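Local coordinates for thioesterase domain-containing protein (Pseudomonas aeruginosa, PDB 1ZKI), which probably hydrolyses acyl-CoA thioesters, as a two-subunit thioesterase of the hotdog fold, at residues Lys82-Arg87 and Lys119-Gln125; Ala32-Leu36 and Leu57-Thr61; Met6-Met12 and Leu22-Leu27; Thr61-Cys66 and Cys96-Val100. One frame throughout, in Å; residues are numbered along the deposited sequence. Where two conformers were deposited one is given.

Overall arrangement
Contacts 2 and 4 form the buried centre of the subunit, their centres 7 Å apart. Both press helix 51-70 against the antiparallel sheet, onto the neighbouring strands 31-37 and 93-103, and they share Thr-61; mostly apolar groups, with the Thr-61 hydroxyl among them, carry them without a hydrogen bond across. Contact 1 lies at one edge of the sheet, joining strand 76-85, outermost within the chain, to strand 119-130 by backbone bonds; it is partly buried and borders the second subunit, yet Met-58 and Met-62 of the helix reach it. Contact 3, on the surface at the opposite edge, about 23 Å from contact 1 between centres, lays the N-terminal segment over strand 23-27 with apolar packing and water-mediated polar links.

Contact 1: residues Lys82-Arg87 and Lys119-Gln125; sequences KINYIR and KLVAKGQ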
loop_
_atom_site.group_PDB
_atom_site.type_symbol
_atom_site.label_atom_id
_atom_site.label_comp_id
_atom_site.label_asym_id
_atom_site.label_seq_id
_atom_site.Cartn_x
_atom_site.Cartn_y
_atom_site.Cartn_z
ATOM N N LYS A 82 3.405 -7.427 -0.880
ATOM C CA LYS A 82 2.027 -7.700 -1.270
ATOM C C LYS A 82 1.713 -6.778 -2.425
ATOM O O LYS A 82 2.001 -5.595 -2.344
ATOM C CB LYS A 82 1.090 -7.395 -0.099
ATOM C CG LYS A 82 -0.413 -7.635 -0.372
ATOM C CD LYS A 82 -1.161 -6.337 -0.678
ATOM C CE LYS A 82 -2.662 -6.501 -0.386
ATOM N NZ LYS A 82 -3.350 -7.272 -1.430
ATOM N N ILE A 83 1.107 -7.323 -3.475
ATOM C CA ILE A 83 0.813 -6.554 -4.690
ATOM C C ILE A 83 -0.647 -6.744 -5.083
ATOM O O ILE A 83 -1.193 -7.837 -4.909
ATOM C CB ILE A 83 1.752 -7.023 -5.874
ATOM C CG1 ILE A 83 1.571 -6.142 -7.117
ATOM C CG2 ILE A 83 1.537 -8.527 -6.242
ATOM C CD1 ILE A 83 2.675 -6.331 -8.146
ATOM N N ASN A 84 -1.278 -5.685 -5.605
ATOM C CA ASN A 84 -2.582 -5.785 -6.272
ATOM C C ASN A 84 -2.394 -5.476 -7.733
ATOM O O ASN A 84 -1.704 -4.517 -8.078
ATOM C CB ASN A 84 -3.580 -4.774 -5.717
ATOM C CG ASN A 84 -4.390 -5.332 -4.592
ATOM O OD1 ASN A 84 -5.539 -5.790 -4.784
ATOM N ND2 ASN A 84 -3.807 -5.332 -3.423
ATOM N N TYR A 85 -3.033 -6.274 -8.576
ATOM C CA TYR A 85 -3.016 -6.053 -10.024
ATOM C C TYR A 85 -4.307 -5.381 -10.417
ATOM O O TYR A 85 -5.402 -5.893 -10.136
ATOM C CB TYR A 85 -2.889 -7.394 -10.743
ATOM C CG TYR A 85 -1.598 -8.089 -10.405
ATOM C CD1 TYR A 85 -0.400 -7.662 -10.979
ATOM C CD2 TYR A 85 -1.572 -9.154 -9.505
ATOM C CE1 TYR A 85 0.816 -8.286 -10.663
ATOM C CE2 TYR A 85 -0.359 -9.801 -9.185
ATOM C CZ TYR A 85 0.823 -9.348 -9.766
ATOM O OH TYR A 85 2.010 -9.981 -9.467
ATOM N N ILE A 86 -4.191 -4.244 -11.077
ATOM C CA ILE A 86 -5.390 -3.437 -11.318
ATOM C C ILE A 86 -5.859 -3.547 -12.757
ATOM O O ILE A 86 -7.052 -3.772 -13.017
ATOM C CB ILE A 86 -5.173 -1.983 -10.842
ATOM C CG1 ILE A 86 -5.198 -1.987 -9.301
ATOM C CG2 ILE A 86 -6.245 -1.044 -11.432
ATOM C CD1 ILE A 86 -4.500 -0.835 -8.655
ATOM N N ARG A 87 -4.947 -3.378 -13.706
ATOM C CA ARG A 87 -5.314 -3.688 -15.092
ATOM C C ARG A 87 -4.142 -4.188 -15.909
ATOM O O ARG A 87 -2.994 -4.003 -15.506
ATOM C CB ARG A 87 -5.914 -2.473 -15.769
ATOM C CG ARG A 87 -4.980 -1.263 -15.843
ATOM C CD ARG A 87 -5.734 -0.140 -16.546
ATOM N NE ARG A 87 -5.896 -0.443 -17.968
ATOM C CZ ARG A 87 -6.299 0.417 -18.901
ATOM N NH1 ARG A 87 -6.583 1.679 -18.591
ATOM N NH2 ARG A 87 -6.368 0.013 -20.163
ATOM N N LYS A 119 -2.724 5.545 -16.364
ATOM C CA LYS A 119 -3.295 4.239 -16.068
ATOM C C LYS A 119 -2.573 3.616 -14.877
ATOM O O LYS A 119 -1.368 3.353 -14.947
ATOM C CB LYS A 119 -3.220 3.313 -17.284
ATOM C CG LYS A 119 -3.706 3.941 -18.603
ATOM C CD LYS A 119 -3.378 2.992 -19.735
ATOM C CE LYS A 119 -3.276 3.723 -21.054
ATOM N NZ LYS A 119 -2.408 2.948 -21.985
ATOM N N LEU A 120 -3.306 3.372 -13.786
ATOM C CA LEU A 120 -2.741 2.625 -12.659
ATOM C C LEU A 120 -2.782 1.142 -12.973
ATOM O O LEU A 120 -3.861 0.571 -13.199
ATOM C CB LEU A 120 -3.491 2.924 -11.355
ATOM C CG LEU A 120 -2.973 2.221 -10.101
ATOM C CD1 LEU A 120 -1.530 2.571 -9.782
ATOM C CD2 LEU A 120 -3.881 2.544 -8.886
ATOM N N VAL A 121 -1.606 0.528 -13.002
ATOM C CA VAL A 121 -1.482 -0.884 -13.372
ATOM C C VAL A 121 -1.404 -1.793 -12.142
ATOM O O VAL A 121 -2.049 -2.861 -12.101
ATOM C CB VAL A 121 -0.243 -1.103 -14.286
ATOM C CG1 VAL A 121 0.066 -2.600 -14.477
ATOM C CG2 VAL A 121 -0.481 -0.412 -15.653
ATOM N N ALA A 122 -0.596 -1.402 -11.159
ATOM C CA ALA A 122 -0.444 -2.240 -9.942
ATOM C C ALA A 122 -0.029 -1.366 -8.769
ATOM O O ALA A 122 0.464 -0.256 -8.957
ATOM C CB ALA A 122 0.589 -3.353 -10.175
ATOM N N LYS A 123 -0.265 -1.859 -7.562
ATOM C CA LYS A 123 0.083 -1.113 -6.356
ATOM C C LYS A 123 0.541 -2.148 -5.347
ATOM O O LYS A 123 -0.018 -3.253 -5.287
ATOM C CB LYS A 123 -1.135 -0.374 -5.798
ATOM C CG LYS A 123 -0.831 0.476 -4.546
ATOM C CD LYS A 123 -0.228 1.826 -4.961
ATOM C CE LYS A 123 0.765 2.386 -3.937
ATOM N NZ LYS A 123 0.130 2.994 -2.772
ATOM N N GLY A 124 1.573 -1.820 -4.576
ATOM C CA GLY A 124 2.021 -2.762 -3.531
ATOM C C GLY A 124 2.691 -2.121 -2.343
ATOM O O GLY A 124 2.958 -0.913 -2.347
ATOM N N GLN A 125 2.981 -2.959 -1.350
ATOM C CA GLN A 125 3.557 -2.535 -0.083
ATOM C C GLN A 125 4.375 -3.701 0.413
ATOM O O GLN A 125 3.927 -4.842 0.322
ATOM C CB GLN A 125 2.417 -2.251 0.899
ATOM C CG GLN A 125 2.820 -1.690 2.237
ATOM C CD GLN A 125 1.603 -1.427 3.122
ATOM O OE1 GLN A 125 1.515 -1.939 4.248
ATOM N NE2 GLN A 125 0.645 -0.660 2.601
#
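Ile-86 and Leu-120 cross obliquely just past the end of strand 76-85, and the methyl CD1 of Ile-86 presses on CD2 of Leu-120 at 3.4 Å, tighter than usual for two carbons. The CG2 branch of Ile-86, anti to the backbone N (chi1 -73° for CG1), lies instead against the carbonyl O of Leu-120. One residue on, the Arg-87 chain passes over that same oxygen with its CG, then bends at chi3, -71°, so that the guanidinium lays one face on the Lys-119 chain, NH1 3.6 Å from CD. The two charged ends stay apart, and Lys-119 NZ is bonded to Gln-116. These pairs close the end of an antiparallel strand pair in the hotdog sheet: Lys-82 with Gln-125 and Asn-84 with Lys-123 are hydrogen-bonded pairs, with Asn-84 N to Lys-123 O at 2.8 Å and almost straight (175°). Val-121 O accepts from Ile-86 N at 2.7 Å and weakly from Arg-87 N; here Val-121 and Ala-122 form a classic beta bulge opposite Val-114 of strand 107-116. On the helix side, Ile-83, paired with Gly-124, brings CD1 to 4.2 Å from Ala-122 CB, while Tyr-85 sends its OH to Gly-51 O. On the other face Lys-123 turns its amine to Glu-111 of its own chain and Glu-111 of the second subunit.

Contact 2: residues Ala32-Leu36 and Leu57-Thr61; sequences AEVRL and LMDVT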
loop_
_atom_site.group_PDB
_atom_site.type_symbol
_atom_site.label_atom_id
_atom_site.label_comp_id
_atom_site.label_asym_id
_atom_site.label_seq_id
_atom_site.Cartn_x
_atom_site.Cartn_y
_atom_site.Cartn_z
ATOM N N ALA A 32 12.631 5.796 -5.708
ATOM C CA ALA A 32 13.257 5.328 -6.937
ATOM C C ALA A 32 12.230 5.134 -8.031
ATOM O O ALA A 32 11.052 4.909 -7.745
ATOM C CB ALA A 32 14.021 4.022 -6.683
ATOM N N GLU A 33 12.678 5.239 -9.277
ATOM C CA GLU A 33 11.831 4.952 -10.424
ATOM C C GLU A 33 12.578 4.012 -11.352
ATOM O O GLU A 33 13.764 4.214 -11.628
ATOM C CB GLU A 33 11.426 6.226 -11.185
ATOM C CG GLU A 33 10.529 5.917 -12.408
ATOM C CD GLU A 33 9.934 7.148 -13.081
ATOM O OE1 GLU A 33 10.005 8.259 -12.504
ATOM O OE2 GLU A 33 9.389 6.998 -14.203
ATOM N N VAL A 34 11.862 3.002 -11.835
ATOM C CA VAL A 34 12.401 2.010 -12.771
ATOM C C VAL A 34 11.403 1.833 -13.923
ATOM O O VAL A 34 10.188 1.869 -13.688
ATOM C CB VAL A 34 12.651 0.657 -12.021
ATOM C CG1 VAL A 34 13.099 -0.433 -12.962
ATOM C CG2 VAL A 34 13.667 0.844 -10.878
ATOM N N ARG A 35 11.898 1.654 -15.151
ATOM C CA ARG A 35 11.012 1.436 -16.305
ATOM C C ARG A 35 11.140 0.003 -16.787
ATOM O O ARG A 35 12.181 -0.638 -16.577
ATOM C CB ARG A 35 11.315 2.423 -17.449
ATOM C CG ARG A 35 12.663 2.254 -18.081
ATOM C CD ARG A 35 12.925 3.291 -19.200
ATOM N NE ARG A 35 12.182 3.016 -20.441
ATOM C CZ ARG A 35 12.589 2.206 -21.417
ATOM N NH1 ARG A 35 11.832 2.035 -22.503
ATOM N NH2 ARG A 35 13.749 1.542 -21.321
ATOM N N LEU A 36 10.085 -0.485 -17.435
ATOM C CA LEU A 36 10.040 -1.838 -17.989
ATOM C C LEU A 36 9.277 -1.796 -19.304
ATOM O O LEU A 36 8.053 -1.659 -19.295
ATOM C CB LEU A 36 9.382 -2.834 -17.020
ATOM C CG LEU A 36 9.185 -4.278 -17.545
ATOM C CD1 LEU A 36 10.504 -4.864 -18.089
ATOM C CD2 LEU A 36 8.580 -5.190 -16.434
ATOM N N LEU A 57 9.509 -6.031 -11.310
ATOM C CA LEU A 57 9.697 -4.600 -11.427
ATOM C C LEU A 57 9.505 -3.914 -10.073
ATOM O O LEU A 57 10.380 -3.135 -9.628
ATOM C CB LEU A 57 8.714 -4.052 -12.451
ATOM C CG LEU A 57 8.545 -2.534 -12.475
ATOM C CD1 LEU A 57 9.861 -1.858 -12.899
ATOM C CD2 LEU A 57 7.402 -2.196 -13.431
HETATM N N MSE A 58 8.395 -4.220 -9.399
HETATM C CA MSE A 58 8.122 -3.597 -8.114
HETATM C C MSE A 58 9.200 -3.910 -7.063
HETATM O O MSE A 58 9.694 -3.010 -6.396
HETATM C CB MSE A 58 6.739 -4.005 -7.591
HETATM C CG MSE A 58 6.396 -3.299 -6.296
HETATM SE SE MSE A 58 4.557 -3.679 -5.857
HETATM C CE MSE A 58 3.750 -2.703 -7.350
ATOM N N ASP A 59 9.564 -5.182 -6.934
ATOM C CA ASP A 59 10.567 -5.584 -5.933
ATOM C C ASP A 59 11.905 -4.856 -6.170
ATOM O O ASP A 59 12.546 -4.351 -5.227
ATOM C CB ASP A 59 10.750 -7.105 -5.960
ATOM C CG ASP A 59 11.793 -7.574 -4.963
ATOM O OD1 ASP A 59 11.604 -7.382 -3.742
ATOM O OD2 ASP A 59 12.830 -8.078 -5.407
ATOM N N VAL A 60 12.324 -4.780 -7.432
ATOM C CA VAL A 60 13.569 -4.094 -7.762
ATOM C C VAL A 60 13.511 -2.602 -7.429
ATOM O O VAL A 60 14.452 -2.060 -6.851
ATOM C CB VAL A 60 13.984 -4.351 -9.219
ATOM C CG1 VAL A 60 15.111 -3.410 -9.652
ATOM C CG2 VAL A 60 14.412 -5.853 -9.380
ATOM N N THR A 61 12.417 -1.948 -7.810
ATOM C CA THR A 61 12.242 -0.519 -7.523
ATOM C C THR A 61 12.235 -0.254 -6.009
ATOM O O THR A 61 12.850 0.694 -5.536
ATOM C CB THR A 61 10.942 0.035 -8.156
ATOM O OG1 THR A 61 10.874 -0.382 -9.527
ATOM C CG2 THR A 61 10.952 1.571 -8.114
#
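Val-34 lies between Leu-57 and Thr-61, one helical turn apart on the face of helix 51-70 turned to strand 31-37. Its CG1 meets Leu-57 CD1 at 3.5 Å, the two side chains running past each other in opposite senses. Its CB and CG2 sit against the hydroxyl of Thr-61, with OG1 only 3.2 Å from Val-34 CB. That hydroxyl keeps its bond inside the helix: OG1 donates to Leu-57 O at 2.8 Å, from above the carbonyl plane (41° out of it), and the same oxygen also receives Thr-61 N. The bond ties down the rotation of Thr-61, whose chi1 of -48° leaves CG2 anti to the backbone N and delivers this methyl to the strand, 3.4 Å from Ala-32 O. A buried hydroxyl is thus satisfied although its surroundings across the contact are mainly hydrocarbon. Leu-57 spreads its two methyls along the strand, CD1 to Val-34 and CD2 to 4.1 Å from Leu-36 CB; Leu-57 CB is equally far from Leu-36 CD2. Glu-33 and Arg-35 point away from the helix, into salt bridges with Arg-95 and with Asp-23 and Glu-93. The strand and helix segments run at 150° to each other, and this apolar strand face set against the long central helix is the sausage-in-a-bun packing of the hotdog fold.

Contact 3: residues Met6-Met12 and Leu22-Leu27; sequences MPAREQM and LDPVSL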
loop_
_atom_site.group_PDB
_atom_site.type_symbol
_atom_site.label_atom_id
_atom_site.label_comp_id
_atom_site.label_asym_id
_atom_site.label_seq_id
_atom_site.Cartn_x
_atom_site.Cartn_y
_atom_site.Cartn_z
HETATM N N MSE A 6 22.574 9.444 -9.165
HETATM C CA MSE A 6 22.621 7.962 -9.311
HETATM C C MSE A 6 24.055 7.435 -9.357
HETATM O O MSE A 6 24.890 7.982 -10.082
HETATM C CB MSE A 6 21.888 7.517 -10.584
HETATM C CG MSE A 6 20.367 7.570 -10.508
HETATM SE SE MSE A 6 19.490 6.386 -11.831
HETATM C CE MSE A 6 20.306 7.108 -13.537
ATOM N N PRO A 7 24.348 6.369 -8.583
ATOM C CA PRO A 7 25.583 5.609 -8.807
ATOM C C PRO A 7 25.591 4.982 -10.208
ATOM O O PRO A 7 24.616 5.115 -10.950
ATOM C CB PRO A 7 25.539 4.529 -7.716
ATOM C CG PRO A 7 24.110 4.448 -7.295
ATOM C CD PRO A 7 23.568 5.833 -7.452
ATOM N N ALA A 8 26.681 4.317 -10.573
ATOM C CA ALA A 8 26.780 3.685 -11.887
ATOM C C ALA A 8 25.672 2.649 -12.053
ATOM O O ALA A 8 25.244 2.044 -11.070
ATOM C CB ALA A 8 28.142 3.041 -12.059
ATOM N N ARG A 9 25.208 2.452 -13.289
ATOM C CA ARG A 9 24.140 1.483 -13.569
ATOM C C ARG A 9 24.473 0.099 -13.008
ATOM O O ARG A 9 23.606 -0.561 -12.419
ATOM C CB ARG A 9 23.822 1.399 -15.071
ATOM C CG ARG A 9 22.513 0.663 -15.385
ATOM C CD ARG A 9 22.165 0.710 -16.873
ATOM N NE ARG A 9 20.861 0.102 -17.149
ATOM C CZ ARG A 9 20.676 -1.185 -17.448
ATOM N NH1 ARG A 9 19.452 -1.649 -17.677
ATOM N NH2 ARG A 9 21.711 -2.014 -17.522
ATOM N N GLU A 10 25.724 -0.330 -13.184
ATOM C CA GLU A 10 26.168 -1.650 -12.725
ATOM C C GLU A 10 25.933 -1.873 -11.229
ATOM O O GLU A 10 25.839 -3.009 -10.772
ATOM C CB GLU A 10 27.642 -1.881 -13.086
ATOM C CG GLU A 10 28.179 -3.279 -12.758
ATOM C CD GLU A 10 27.316 -4.402 -13.327
ATOM O OE1 GLU A 10 26.731 -5.160 -12.524
ATOM O OE2 GLU A 10 27.216 -4.522 -14.570
ATOM N N GLN A 11 25.825 -0.781 -10.478
ATOM C CA GLN A 11 25.625 -0.837 -9.027
ATOM C C GLN A 11 24.142 -1.037 -8.666
ATOM O O GLN A 11 23.794 -1.323 -7.513
ATOM C CB GLN A 11 26.168 0.463 -8.410
ATOM C CG GLN A 11 25.959 0.639 -6.913
ATOM C CD GLN A 11 27.215 0.373 -6.096
ATOM O OE1 GLN A 11 27.505 1.096 -5.137
ATOM N NE2 GLN A 11 27.966 -0.663 -6.469
HETATM N N MSE A 12 23.267 -0.887 -9.655
HETATM C CA MSE A 12 21.830 -0.883 -9.403
HETATM C C MSE A 12 21.090 -2.047 -10.047
HETATM O O MSE A 12 19.852 -2.102 -9.990
HETATM C CB MSE A 12 21.226 0.416 -9.914
HETATM C CG MSE A 12 21.805 1.646 -9.272
HETATM SE SE MSE A 12 20.847 3.164 -9.967
HETATM C CE MSE A 12 21.770 3.393 -11.661
ATOM N N LEU A 22 14.551 -4.647 -16.799
ATOM C CA LEU A 22 14.322 -3.520 -15.894
ATOM C C LEU A 22 15.418 -2.491 -16.109
ATOM O O LEU A 22 16.583 -2.834 -16.225
ATOM C CB LEU A 22 14.287 -3.967 -14.422
ATOM C CG LEU A 22 13.244 -5.043 -14.129
ATOM C CD1 LEU A 22 13.334 -5.579 -12.697
ATOM C CD2 LEU A 22 11.800 -4.597 -14.464
ATOM N N ASP A 23 15.038 -1.230 -16.039
ATOM C CA ASP A 23 15.924 -0.170 -16.406
ATOM C C ASP A 23 15.760 0.968 -15.387
ATOM O O ASP A 23 14.763 1.690 -15.433
ATOM C CB ASP A 23 15.531 0.238 -17.832
ATOM C CG ASP A 23 16.377 1.334 -18.397
ATOM O OD1 ASP A 23 17.521 1.523 -17.944
ATOM O OD2 ASP A 23 15.885 1.992 -19.341
ATOM N N PRO A 24 16.724 1.123 -14.447
ATOM C CA PRO A 24 16.606 2.225 -13.473
ATOM C C PRO A 24 16.508 3.570 -14.183
ATOM O O PRO A 24 17.194 3.772 -15.193
ATOM C CB PRO A 24 17.921 2.147 -12.679
ATOM C CG PRO A 24 18.359 0.701 -12.837
ATOM C CD PRO A 24 17.973 0.350 -14.245
ATOM N N VAL A 25 15.649 4.454 -13.674
ATOM C CA VAL A 25 15.422 5.782 -14.263
ATOM C C VAL A 25 15.963 6.888 -13.359
ATOM O O VAL A 25 16.694 7.781 -13.826
ATOM C CB VAL A 25 13.905 6.034 -14.536
ATOM C CG1 VAL A 25 13.664 7.468 -15.022
ATOM C CG2 VAL A 25 13.390 5.060 -15.576
ATOM N N SER A 26 15.609 6.845 -12.074
ATOM C CA SER A 26 16.058 7.873 -11.135
ATOM C C SER A 26 16.024 7.395 -9.691
ATOM O O SER A 26 15.388 6.393 -9.372
ATOM C CB SER A 26 15.210 9.139 -11.267
ATOM O OG SER A 26 13.863 8.881 -10.923
ATOM N N LEU A 27 16.722 8.131 -8.840
ATOM C CA LEU A 27 16.725 7.908 -7.397
ATOM C C LEU A 27 16.640 9.250 -6.693
ATOM O O LEU A 27 17.266 10.229 -7.126
ATOM C CB LEU A 27 18.028 7.261 -6.953
ATOM C CG LEU A 27 18.492 5.921 -7.501
ATOM C CD1 LEU A 27 19.903 5.694 -7.035
ATOM C CD2 LEU A 27 17.591 4.822 -7.001
HETATM O O HOH W 1 17.613 -3.627 -19.017
HETATM O O HOH W 2 19.415 2.538 -16.456
#
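Between Arg-9 and Asp-23 sits a water held by three groups: it accepts from Arg-9 NE at 2.9 Å and donates to Asp-23 OD1, at 2.6 Å in the conformer described, and to Pro-24 O at 2.8 Å. It lies at the guanidinium edge, in the plane of the group. In the same conformer the direct salt bridge from Arg-9 NE to Asp-23 OD1 is long, 3.7 Å, with the two flat groups 57° apart. A second water, also at that edge, bonds weakly to Arg-9 NH1 and donates to Leu-22 O at 3.1 Å. The arginine is extended from CG to NE, which carries it across Pro-24; NH2 makes a salt bridge with Glu-18, as Asp-23 OD2 does with Arg-35. Beside this lies an apolar patch. Selenomethionine Met-12, bent at chi3 (-81°), sets SE 4.0 Å from Leu-27 CD1. Met-6 crosses Leu-27 at about a right angle, CG against CG, and the ring carbon CD of Pro-7 meets Leu-27 CD1 at 3.7 Å. Phe-72 and Leu-64 adjoin this patch. With no direct hydrogen bond across, the N-terminal segment is attached to strand 23-27 by hydrocarbon contact and a polar link largely through water.

Contact 4: residues Thr61-Cys66 and Cys96-Val100; sequences TMGLAC and CVARV
Two torsions set the groups of Cys-96 and Val-100 against helix 51-70. In Cys-96 the sulfur is anti to the backbone N (chi1 180°), which lays SG against Thr-61, 3.5 Å from its CB and beside the hydroxyl already engaged with Leu-57 O. In Val-100, chi1 of 178° leaves CG2 anti to the carbonyl carbon, and this methyl reaches the helix backbone, 3.5 Å from Ala-65 O, whose hydrogen bond is with Ser-68 OG. Between them Ala-98 offers a single methyl, and the helix closes round it: Thr-61 CG2 approaches Ala-98 CB to 3.6 Å, Met-62 CG lies alongside at 3.9 Å, and Ala-65 CB comes within 4.0 Å. Small residues on both partners permit this closeness; the alpha carbons of Met-62 and Ala-98 are 5.2 Å apart and the segment axes approach to 7.2 Å. Cys-66 adds a looser touch, SG to Val-100 CG2. No hydrogen bond joins the two segments, so the fit rests on shape and hydrophobic burial. The Met-62 chain, a selenomethionine extended beyond CG, does not stop at Ala-98 but runs on across the sheet, its CE lying against the backbone of Gly-124 and Gln-125. Segments 61-66 and 96-100 run at 40° to each other, with Val-97 and Arg-99 directed to the other face of the sheet; strand 31-37 flanks the contact at Leu-64, and strand 107-116 takes Met-62 and Cys-66 at Val-110.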
loop_
_atom_site.group_PDB
_atom_site.type_symbol
_atom_site.label_atom_id
_atom_site.label_comp_id
_atom_site.label_asym_id
_atom_site.label_seq_id
_atom_site.Cartn_x
_atom_site.Cartn_y
_atom_site.Cartn_z
ATOM N N THR A 61 12.417 -1.948 -7.810
ATOM C CA THR A 61 12.242 -0.519 -7.523
ATOM C C THR A 61 12.235 -0.254 -6.009
ATOM O O THR A 61 12.850 0.694 -5.536
ATOM C CB THR A 61 10.942 0.035 -8.156
ATOM O OG1 THR A 61 10.874 -0.382 -9.527
ATOM C CG2 THR A 61 10.952 1.571 -8.114
HETATM N N MSE A 62 11.522 -1.094 -5.260
HETATM C CA MSE A 62 11.511 -0.984 -3.799
HETATM C C MSE A 62 12.913 -1.154 -3.204
HETATM O O MSE A 62 13.288 -0.408 -2.319
HETATM C CB MSE A 62 10.540 -1.993 -3.192
HETATM C CG MSE A 62 9.088 -1.671 -3.453
HETATM SE SE MSE A 62 8.068 -3.197 -2.655
HETATM C CE MSE A 62 6.337 -2.319 -2.525
ATOM N N GLY A 63 13.693 -2.117 -3.706
ATOM C CA GLY A 63 15.070 -2.304 -3.235
ATOM C C GLY A 63 15.935 -1.066 -3.455
ATOM O O GLY A 63 16.733 -0.686 -2.589
ATOM N N LEU A 64 15.773 -0.448 -4.624
ATOM C CA LEU A 64 16.514 0.757 -4.982
ATOM C C LEU A 64 16.092 1.952 -4.124
ATOM O O LEU A 64 16.924 2.763 -3.723
ATOM C CB LEU A 64 16.338 1.044 -6.475
ATOM C CG LEU A 64 17.130 0.128 -7.426
ATOM C CD1 LEU A 64 16.817 0.517 -8.887
ATOM C CD2 LEU A 64 18.636 0.204 -7.148
ATOM N N ALA A 65 14.791 2.059 -3.833
ATOM C CA ALA A 65 14.306 3.082 -2.905
ATOM C C ALA A 65 14.940 2.891 -1.530
ATOM O O ALA A 65 15.391 3.854 -0.924
ATOM C CB ALA A 65 12.770 3.056 -2.805
ATOM N N CYS A 66 15.014 1.643 -1.059
ATOM C CA CYS A 66 15.680 1.357 0.218
ATOM C C CYS A 66 17.139 1.768 0.180
ATOM O O CYS A 66 17.616 2.430 1.088
ATOM C CB CYS A 66 15.552 -0.108 0.576
ATOM S SG CYS A 66 13.892 -0.449 1.093
ATOM N N CYS A 96 7.571 2.146 -12.590
ATOM C CA CYS A 96 7.321 1.905 -11.175
ATOM C C CYS A 96 8.020 2.980 -10.364
ATOM O O CYS A 96 9.207 3.265 -10.585
ATOM C CB CYS A 96 7.819 0.530 -10.777
ATOM S SG CYS A 96 7.540 0.181 -9.003
ATOM N N VAL A 97 7.277 3.597 -9.447
ATOM C CA VAL A 97 7.866 4.512 -8.471
ATOM C C VAL A 97 7.644 3.920 -7.080
ATOM O O VAL A 97 6.504 3.585 -6.719
ATOM C CB VAL A 97 7.246 5.924 -8.558
ATOM C CG1 VAL A 97 7.836 6.835 -7.474
ATOM C CG2 VAL A 97 7.475 6.504 -9.960
ATOM N N ALA A 98 8.731 3.776 -6.320
ATOM C CA ALA A 98 8.662 3.241 -4.972
ATOM C C ALA A 98 9.141 4.313 -3.997
ATOM O O ALA A 98 10.020 5.119 -4.327
ATOM C CB ALA A 98 9.515 1.981 -4.837
ATOM N N ARG A 99 8.546 4.310 -2.803
ATOM C CA ARG A 99 8.809 5.320 -1.798
ATOM C C ARG A 99 8.912 4.662 -0.431
ATOM O O ARG A 99 7.987 3.959 -0.010
ATOM C CB ARG A 99 7.657 6.328 -1.801
ATOM C CG ARG A 99 7.874 7.541 -0.927
ATOM C CD ARG A 99 6.718 8.550 -1.136
ATOM N NE ARG A 99 6.608 8.922 -2.552
ATOM C CZ ARG A 99 7.295 9.901 -3.150
ATOM N NH1 ARG A 99 8.154 10.657 -2.464
ATOM N NH2 ARG A 99 7.119 10.130 -4.451
ATOM N N VAL A 100 10.027 4.888 0.254
ATOM C CA VAL A 100 10.185 4.434 1.635
ATOM C C VAL A 100 9.232 5.235 2.542
ATOM O O VAL A 100 9.274 6.485 2.575
ATOM C CB VAL A 100 11.640 4.627 2.117
ATOM C CG1 VAL A 100 11.781 4.208 3.562
ATOM C CG2 VAL A 100 12.625 3.827 1.212
#